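Local atomic coordinates of Lmaj004144AAA protein (Leishmania major, PDB entry 1Y63), a protein that probably acts as a broad-specificity nucleoside monophosphate kinase of the AK6 subfamily, with an additional ATPase activity thought to serve 18S rRNA maturation. Residues Phe101-Ser110 with Tyr148-Asp159. Sequence-based numbering, arbitrary orientation. Where two conformers were deposited one is given.
Sequences FHMVVVLHTS and YEDDIVLVREND. With ADP (adenosine-5'-diphosphate), chain Q.
L154 O is gripped from V105-V106: V106 N donates to it at 2.7 Å, nearly along the C=O axis, and V105 CA adds a CA-H...O contact at 3.2 Å. The bond is one of six backbone hydrogen bonds, from V104 N to I152 O through N158 N to H108 O, joining parallel strand 103-108 to the edge strand 153-157. On one face of the pair, V106 CB meets V155 CG2 at 4.0 Å, and V155 CG1 comes at the imidazole edge of H108, whose two nitrogens are bonded to E135 and E141. At the other end V104 CG2 sits over the centre of the Y148 ring, a CH-pi contact 3.8 Å from the centroid. L107 CD1 packs against N158 ND2, which bonds T21 O, while N158 OD1 lies 3.3 Å from N6 of ADP; as in other P-loop kinases, the nucleotide lies at the C-terminal ends of the strands. There S110 N donates to the syn lone pair of D159 OD1 (2.8 Å, 162°); in one of two S110 conformers, chi1 -60° sets OG beside that amide, bonded to D159 OD2. E157 OE2 lies only 3.1 Å from D159 OD2, acceptor against acceptor, which may raise the proton affinity of one carboxylate.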
ATOM      1  N   PHE A 101     -10.446  -5.694  -2.421  1.00 18.98           N
ATOM      2  CA  PHE A 101      -9.319  -6.274  -1.677  1.00 19.79           C
ATOM      3  C   PHE A 101      -9.656  -7.470  -0.801  1.00 20.26           C
ATOM      4  O   PHE A 101     -10.669  -7.478  -0.081  1.00 21.11           O
ATOM      5  CB  PHE A 101      -8.599  -5.199  -0.843  1.00 17.72           C
ATOM      6  CG  PHE A 101      -7.878  -4.185  -1.694  1.00 18.25           C
ATOM      7  CD1 PHE A 101      -6.826  -4.593  -2.497  1.00 18.47           C
ATOM      8  CD2 PHE A 101      -8.272  -2.875  -1.744  1.00 19.94           C
ATOM      9  CE1 PHE A 101      -6.170  -3.723  -3.301  1.00 18.80           C
ATOM     10  CE2 PHE A 101      -7.604  -1.976  -2.562  1.00 20.00           C
ATOM     11  CZ  PHE A 101      -6.536  -2.402  -3.318  1.00 19.06           C
ATOM     12  N   HIS A 102      -8.768  -8.464  -0.852  1.00 17.84           N
ATOM     13  CA  HIS A 102      -8.877  -9.656  -0.012  1.00 16.96           C
ATOM     14  C   HIS A 102      -7.953  -9.651   1.178  1.00 18.20           C
ATOM     15  O   HIS A 102      -8.116 -10.478   2.056  1.00 19.41           O
ATOM     16  CB  HIS A 102      -8.637 -10.897  -0.850  1.00 20.62           C
ATOM     17  CG  HIS A 102      -9.470 -10.914  -2.072  1.00 22.44           C
ATOM     18  ND1 HIS A 102      -8.989 -10.529  -3.303  1.00 21.71           N
ATOM     19  CD2 HIS A 102     -10.794 -11.148  -2.233  1.00 24.88           C
ATOM     20  CE1 HIS A 102      -9.972 -10.586  -4.186  1.00 24.54           C
ATOM     21  NE2 HIS A 102     -11.081 -10.951  -3.560  1.00 28.79           N
ATOM     22  N   MET A 103      -6.982  -8.737   1.169  1.00 18.72           N
ATOM     23  CA  MET A 103      -5.997  -8.584   2.213  1.00 18.79           C
ATOM     24  C   MET A 103      -5.479  -7.146   2.194  1.00 19.33           C
ATOM     25  O   MET A 103      -5.253  -6.565   1.108  1.00 19.49           O
ATOM     26  CB  MET A 103      -4.827  -9.564   2.009  1.00 20.59           C
ATOM     27  CG  MET A 103      -3.859  -9.594   3.136  1.00 25.00           C
ATOM     28  SD  MET A 103      -2.419 -10.602   2.686  1.00 28.62           S
ATOM     29  CE  MET A 103      -3.171 -12.033   2.032  1.00 23.53           C
ATOM     30  N   VAL A 104      -5.283  -6.566   3.381  1.00 18.49           N
ATOM     31  CA  VAL A 104      -4.669  -5.244   3.501  1.00 16.90           C
ATOM     32  C   VAL A 104      -3.534  -5.375   4.494  1.00 19.82           C
ATOM     33  O   VAL A 104      -3.738  -5.854   5.593  1.00 21.07           O
ATOM     34  CB  VAL A 104      -5.662  -4.180   3.974  1.00 18.07           C
ATOM     35  CG1 VAL A 104      -4.988  -2.840   4.186  1.00 18.19           C
ATOM     36  CG2 VAL A 104      -6.786  -4.052   2.950  1.00 21.90           C
ATOM     37  N   VAL A 105      -2.331  -5.029   4.067  1.00 17.43           N
ATOM     38  CA  VAL A 105      -1.148  -5.140   4.904  1.00 18.31           C
ATOM     39  C   VAL A 105      -0.691  -3.752   5.232  1.00 17.67           C
ATOM     40  O   VAL A 105      -0.466  -2.934   4.325  1.00 19.00           O
ATOM     41  CB  VAL A 105      -0.015  -5.865   4.156  1.00 18.27           C
ATOM     42  CG1 VAL A 105       1.195  -5.995   5.032  1.00 20.20           C
ATOM     43  CG2 VAL A 105      -0.475  -7.210   3.647  1.00 18.53           C
ATOM     44  N   VAL A 106      -0.594  -3.440   6.526  1.00 16.69           N
ATOM     45  CA  VAL A 106      -0.116  -2.124   6.957  1.00 16.64           C
ATOM     46  C   VAL A 106       1.286  -2.315   7.524  1.00 18.28           C
ATOM     47  O   VAL A 106       1.469  -3.092   8.467  1.00 18.19           O
ATOM     48  CB  VAL A 106      -1.015  -1.519   8.067  1.00 16.93           C
ATOM     49  CG1 VAL A 106      -0.481  -0.142   8.517  1.00 21.10           C
ATOM     50  CG2 VAL A 106      -2.458  -1.406   7.667  1.00 20.05           C
ATOM     51  N   LEU A 107       2.244  -1.556   6.974  1.00 18.52           N
ATOM     52  CA  LEU A 107       3.628  -1.608   7.393  1.00 17.96           C
ATOM     53  C   LEU A 107       3.939  -0.500   8.389  1.00 19.30           C
ATOM     54  O   LEU A 107       3.499   0.627   8.226  1.00 20.03           O
ATOM     55  CB  LEU A 107       4.570  -1.498   6.195  1.00 18.99           C
ATOM     56  CG  LEU A 107       4.343  -2.508   5.056  1.00 19.05           C
ATOM     57  CD1 LEU A 107       5.359  -2.324   3.934  1.00 19.91           C
ATOM     58  CD2 LEU A 107       4.384  -3.874   5.618  1.00 18.34           C
ATOM     59  N   HIS A 108       4.690  -0.876   9.424  1.00 18.32           N
ATOM     60  CA  HIS A 108       5.257   0.050  10.393  1.00 19.28           C
ATOM     61  C   HIS A 108       6.761  -0.024  10.387  1.00 20.67           C
ATOM     62  O   HIS A 108       7.338  -1.054  10.031  1.00 21.74           O
ATOM     63  CB  HIS A 108       4.739  -0.285  11.788  1.00 19.14           C
ATOM     64  CG  HIS A 108       3.344   0.193  12.032  1.00 20.89           C
ATOM     65  ND1 HIS A 108       3.014   1.533  12.027  1.00 26.72           N
ATOM     66  CD2 HIS A 108       2.207  -0.475  12.321  1.00 26.41           C
ATOM     67  CE1 HIS A 108       1.727   1.663  12.301  1.00 28.17           C
ATOM     68  NE2 HIS A 108       1.217   0.463  12.499  1.00 24.76           N
ATOM     69  N   THR A 109       7.412   1.059  10.801  1.00 18.93           N
ATOM     70  CA  THR A 109       8.865   1.091  10.865  1.00 19.86           C
ATOM     71  C   THR A 109       9.246   1.920  12.095  1.00 22.93           C
ATOM     72  O   THR A 109       8.612   2.957  12.364  1.00 22.84           O
ATOM     73  CB  THR A 109       9.442   1.713   9.565  1.00 20.11           C
ATOM     74  OG1 THR A 109       9.001   0.954   8.420  1.00 21.59           O
ATOM     75  CG2 THR A 109      10.932   1.727   9.532  1.00 26.28           C
ATOM     76  N   SER A 110      10.236   1.458  12.854  1.00 21.14           N
ATOM     77  CA  SER A 110      10.712   2.198  14.017  1.00 20.21           C
ATOM     78  C   SER A 110      11.170   3.578  13.600  1.00 21.77           C
ATOM     79  O   SER A 110      11.634   3.770  12.497  1.00 20.99           O
ATOM     80  CB  SER A 110      11.859   1.438  14.690  0.50 23.04           C
ATOM     81  OG  SER A 110      11.427   0.146  15.110  0.50 26.99           O
ATOM     82  N   TYR A 148     -11.598  -1.190   6.326  1.00 18.91           N
ATOM     83  CA  TYR A 148     -11.663  -2.566   5.874  1.00 18.69           C
ATOM     84  C   TYR A 148     -12.035  -3.423   7.059  1.00 21.18           C
ATOM     85  O   TYR A 148     -11.918  -2.994   8.209  1.00 19.77           O
ATOM     86  CB  TYR A 148     -10.288  -3.006   5.311  1.00 18.98           C
ATOM     87  CG  TYR A 148      -9.898  -2.196   4.092  1.00 17.62           C
ATOM     88  CD1 TYR A 148     -10.272  -2.616   2.834  1.00 18.91           C
ATOM     89  CD2 TYR A 148      -9.159  -1.030   4.206  1.00 19.19           C
ATOM     90  CE1 TYR A 148      -9.981  -1.868   1.716  1.00 18.50           C
ATOM     91  CE2 TYR A 148      -8.857  -0.270   3.086  1.00 20.83           C
ATOM     92  CZ  TYR A 148      -9.264  -0.720   1.848  1.00 16.72           C
ATOM     93  OH  TYR A 148      -8.983   0.033   0.731  1.00 19.02           O
ATOM     94  N   GLU A 149     -12.463  -4.641   6.768  1.00 20.50           N
ATOM     95  CA  GLU A 149     -12.851  -5.583   7.805  1.00 19.29           C
ATOM     96  C   GLU A 149     -11.626  -6.062   8.579  1.00 20.67           C
ATOM     97  O   GLU A 149     -10.580  -6.384   8.008  1.00 19.89           O
ATOM     98  CB  GLU A 149     -13.617  -6.744   7.164  1.00 18.98           C
ATOM     99  CG  GLU A 149     -14.940  -6.286   6.507  1.00 19.95           C
ATOM    100  CD  GLU A 149     -15.919  -7.390   6.253  1.00 19.49           C
ATOM    101  OE1 GLU A 149     -16.231  -8.119   7.216  1.00 21.61           O
ATOM    102  OE2 GLU A 149     -16.405  -7.520   5.105  1.00 21.77           O
ATOM    103  N   ASP A 150     -11.758  -6.109   9.898  1.00 23.65           N
ATOM    104  CA  ASP A 150     -10.604  -6.341  10.746  1.00 26.83           C
ATOM    105  C   ASP A 150      -9.904  -7.660  10.405  1.00 23.52           C
ATOM    106  O   ASP A 150      -8.669  -7.735  10.433  1.00 26.38           O
ATOM    107  CB  ASP A 150     -11.017  -6.254  12.225  1.00 31.58           C
ATOM    108  CG  ASP A 150     -11.418  -4.813  12.635  1.00 38.23           C
ATOM    109  OD1 ASP A 150     -11.033  -3.847  11.917  1.00 46.16           O
ATOM    110  OD2 ASP A 150     -12.117  -4.632  13.664  1.00 41.99           O
ATOM    111  N   ASP A 151     -10.666  -8.664   9.998  1.00 21.73           N
ATOM    112  CA  ASP A 151     -10.111  -9.982   9.715  1.00 24.14           C
ATOM    113  C   ASP A 151      -9.201 -10.032   8.480  1.00 25.29           C
ATOM    114  O   ASP A 151      -8.440 -10.978   8.352  1.00 28.85           O
ATOM    115  CB  ASP A 151     -11.215 -11.030   9.599  1.00 26.90           C
ATOM    116  CG  ASP A 151     -11.852 -11.365  10.940  0.50 28.95           C
ATOM    117  OD1 ASP A 151     -11.342 -10.921  11.992  0.50 28.41           O
ATOM    118  OD2 ASP A 151     -12.867 -12.081  10.935  0.50 32.65           O
ATOM    119  N   ILE A 152      -9.244  -9.038   7.582  1.00 21.04           N
ATOM    120  CA  ILE A 152      -8.340  -9.057   6.426  1.00 20.62           C
ATOM    121  C   ILE A 152      -7.140  -8.127   6.592  1.00 19.85           C
ATOM    122  O   ILE A 152      -6.301  -8.019   5.678  1.00 21.58           O
ATOM    123  CB  ILE A 152      -9.057  -8.741   5.089  1.00 21.21           C
ATOM    124  CG1 ILE A 152      -9.414  -7.264   4.955  1.00 21.67           C
ATOM    125  CG2 ILE A 152     -10.260  -9.665   4.938  1.00 27.09           C
ATOM    126  CD1 ILE A 152      -9.772  -6.879   3.546  1.00 22.48           C
ATOM    127  N   VAL A 153      -7.058  -7.451   7.730  1.00 18.27           N
ATOM    128  CA  VAL A 153      -5.998  -6.460   7.952  1.00 18.91           C
ATOM    129  C   VAL A 153      -4.852  -7.094   8.735  1.00 17.87           C
ATOM    130  O   VAL A 153      -5.050  -7.609   9.839  1.00 21.68           O
ATOM    131  CB  VAL A 153      -6.490  -5.215   8.683  1.00 19.50           C
ATOM    132  CG1 VAL A 153      -5.340  -4.284   9.013  1.00 22.33           C
ATOM    133  CG2 VAL A 153      -7.522  -4.466   7.831  1.00 20.52           C
ATOM    134  N   LEU A 154      -3.658  -7.019   8.145  1.00 18.60           N
ATOM    135  CA  LEU A 154      -2.438  -7.580   8.714  1.00 19.60           C
ATOM    136  C   LEU A 154      -1.535  -6.394   8.964  1.00 19.84           C
ATOM    137  O   LEU A 154      -1.292  -5.606   8.052  1.00 25.04           O
ATOM    138  CB  LEU A 154      -1.785  -8.520   7.698  1.00 22.02           C
ATOM    139  CG  LEU A 154      -0.570  -9.350   8.074  1.00 29.18           C
ATOM    140  CD1 LEU A 154      -0.903 -10.402   9.113  1.00 31.78           C
ATOM    141  CD2 LEU A 154      -0.050 -10.021   6.807  1.00 29.28           C
ATOM    142  N   VAL A 155      -1.043  -6.230  10.182  1.00 17.90           N
ATOM    143  CA  VAL A 155      -0.145  -5.130  10.463  1.00 17.01           C
ATOM    144  C   VAL A 155       1.193  -5.745  10.813  1.00 17.45           C
ATOM    145  O   VAL A 155       1.239  -6.709  11.589  1.00 18.61           O
ATOM    146  CB  VAL A 155      -0.667  -4.279  11.635  1.00 19.18           C
ATOM    147  CG1 VAL A 155       0.270  -3.173  11.974  1.00 19.61           C
ATOM    148  CG2 VAL A 155      -2.043  -3.713  11.302  1.00 20.06           C
ATOM    149  N   ARG A 156       2.277  -5.207  10.257  1.00 16.13           N
ATOM    150  CA  ARG A 156       3.591  -5.836  10.397  1.00 16.73           C
ATOM    151  C   ARG A 156       4.695  -4.833  10.580  1.00 18.60           C
ATOM    152  O   ARG A 156       4.764  -3.840   9.870  1.00 19.08           O
ATOM    153  CB  ARG A 156       3.906  -6.714   9.197  1.00 16.55           C
ATOM    154  CG  ARG A 156       2.882  -7.772   8.877  1.00 18.13           C
ATOM    155  CD  ARG A 156       2.932  -8.946   9.837  1.00 17.41           C
ATOM    156  NE  ARG A 156       4.089  -9.807   9.624  1.00 17.38           N
ATOM    157  CZ  ARG A 156       4.303 -10.989  10.193  1.00 17.38           C
ATOM    158  NH1 ARG A 156       3.427 -11.532  11.041  1.00 20.80           N
ATOM    159  NH2 ARG A 156       5.425 -11.658   9.941  1.00 20.94           N
ATOM    160  N   GLU A 157       5.557  -5.085  11.555  1.00 17.32           N
ATOM    161  CA  GLU A 157       6.785  -4.317  11.685  1.00 16.89           C
ATOM    162  C   GLU A 157       7.648  -4.655  10.487  1.00 20.67           C
ATOM    163  O   GLU A 157       7.750  -5.826  10.114  1.00 19.23           O
ATOM    164  CB  GLU A 157       7.496  -4.687  12.991  1.00 17.04           C
ATOM    165  CG  GLU A 157       8.646  -3.733  13.326  1.00 22.74           C
ATOM    166  CD  GLU A 157       8.167  -2.295  13.655  1.00 38.65           C
ATOM    167  OE1 GLU A 157       6.948  -2.058  13.835  1.00 39.63           O
ATOM    168  OE2 GLU A 157       9.028  -1.393  13.761  1.00 47.10           O
ATOM    169  N   ASN A 158       8.253  -3.634   9.888  1.00 17.64           N
ATOM    170  CA  ASN A 158       9.013  -3.814   8.653  1.00 18.15           C
ATOM    171  C   ASN A 158      10.315  -3.027   8.691  1.00 22.15           C
ATOM    172  O   ASN A 158      10.533  -2.171   7.852  1.00 22.18           O
ATOM    173  CB  ASN A 158       8.170  -3.388   7.442  1.00 19.31           C
ATOM    174  CG  ASN A 158       8.667  -3.970   6.144  1.00 18.84           C
ATOM    175  OD1 ASN A 158       8.958  -5.182   6.071  1.00 20.02           O
ATOM    176  ND2 ASN A 158       8.780  -3.135   5.095  1.00 17.84           N
ATOM    177  N   ASP A 159      11.158  -3.331   9.675  1.00 19.09           N
ATOM    178  CA  ASP A 159      12.444  -2.630   9.886  1.00 20.21           C
ATOM    179  C   ASP A 159      13.590  -3.272   9.100  1.00 21.29           C
ATOM    180  O   ASP A 159      14.529  -2.575   8.646  1.00 20.33           O
ATOM    181  CB  ASP A 159      12.836  -2.634  11.364  1.00 20.87           C
ATOM    182  CG  ASP A 159      12.020  -1.686  12.216  1.00 28.33           C
ATOM    183  OD1 ASP A 159      11.357  -0.776  11.689  1.00 24.42           O
ATOM    184  OD2 ASP A 159      12.092  -1.812  13.451  1.00 31.85           O
TER
HETATM  185  PB  ADP Q 301       7.728   3.178   0.484  1.00 13.55           P
HETATM  186  O1B ADP Q 301       7.894   4.684   0.525  1.00 13.55           O
HETATM  187  O2B ADP Q 301       6.834   2.715   1.616  1.00 12.35           O
HETATM  188  O3B ADP Q 301       7.332   2.628  -0.883  1.00 12.14           O
HETATM  189  PA  ADP Q 301      10.238   1.833  -0.091  1.00 13.99           P
HETATM  190  O1A ADP Q 301       9.819   0.435  -0.494  1.00 13.62           O
HETATM  191  O2A ADP Q 301      10.546   2.799  -1.234  1.00 14.81           O
HETATM  192  O3A ADP Q 301       9.170   2.503   0.877  1.00 11.85           O
HETATM  193  O5' ADP Q 301      11.505   1.757   0.888  0.50 13.90           O
HETATM  194  C5' ADP Q 301      12.484   2.784   0.833  0.50 13.24           C
HETATM  195  C4' ADP Q 301      13.804   2.111   1.120  0.50 10.71           C
HETATM  196  O4' ADP Q 301      13.751   1.483   2.397  0.50 15.75           O
HETATM  197  C3' ADP Q 301      14.151   0.991   0.154  0.50 12.86           C
HETATM  198  O3' ADP Q 301      14.725   1.452  -1.066  0.50 14.69           O
HETATM  199  C2' ADP Q 301      15.111   0.178   0.978  0.50 16.61           C
HETATM  200  O2' ADP Q 301      16.377   0.824   1.050  0.50 18.42           O
HETATM  201  C1' ADP Q 301      14.523   0.285   2.359  0.50 15.72           C
HETATM  202  N9  ADP Q 301      13.636  -0.803   2.806  1.00 16.44           N
HETATM  203  C8  ADP Q 301      12.308  -1.023   2.533  1.00 17.22           C
HETATM  204  N7  ADP Q 301      11.847  -2.100   3.207  1.00 16.98           N
HETATM  205  C5  ADP Q 301      12.906  -2.571   3.952  1.00 14.15           C
HETATM  206  C6  ADP Q 301      13.075  -3.676   4.881  1.00 20.07           C
HETATM  207  N6  ADP Q 301      12.039  -4.483   5.181  1.00 18.05           N
HETATM  208  N1  ADP Q 301      14.302  -3.821   5.427  1.00 16.09           N
HETATM  209  C2  ADP Q 301      15.322  -2.977   5.117  1.00 18.29           C
HETATM  210  N3  ADP Q 301      15.266  -1.929   4.274  1.00 16.17           N
HETATM  211  C4  ADP Q 301      14.063  -1.709   3.673  1.00 15.76           C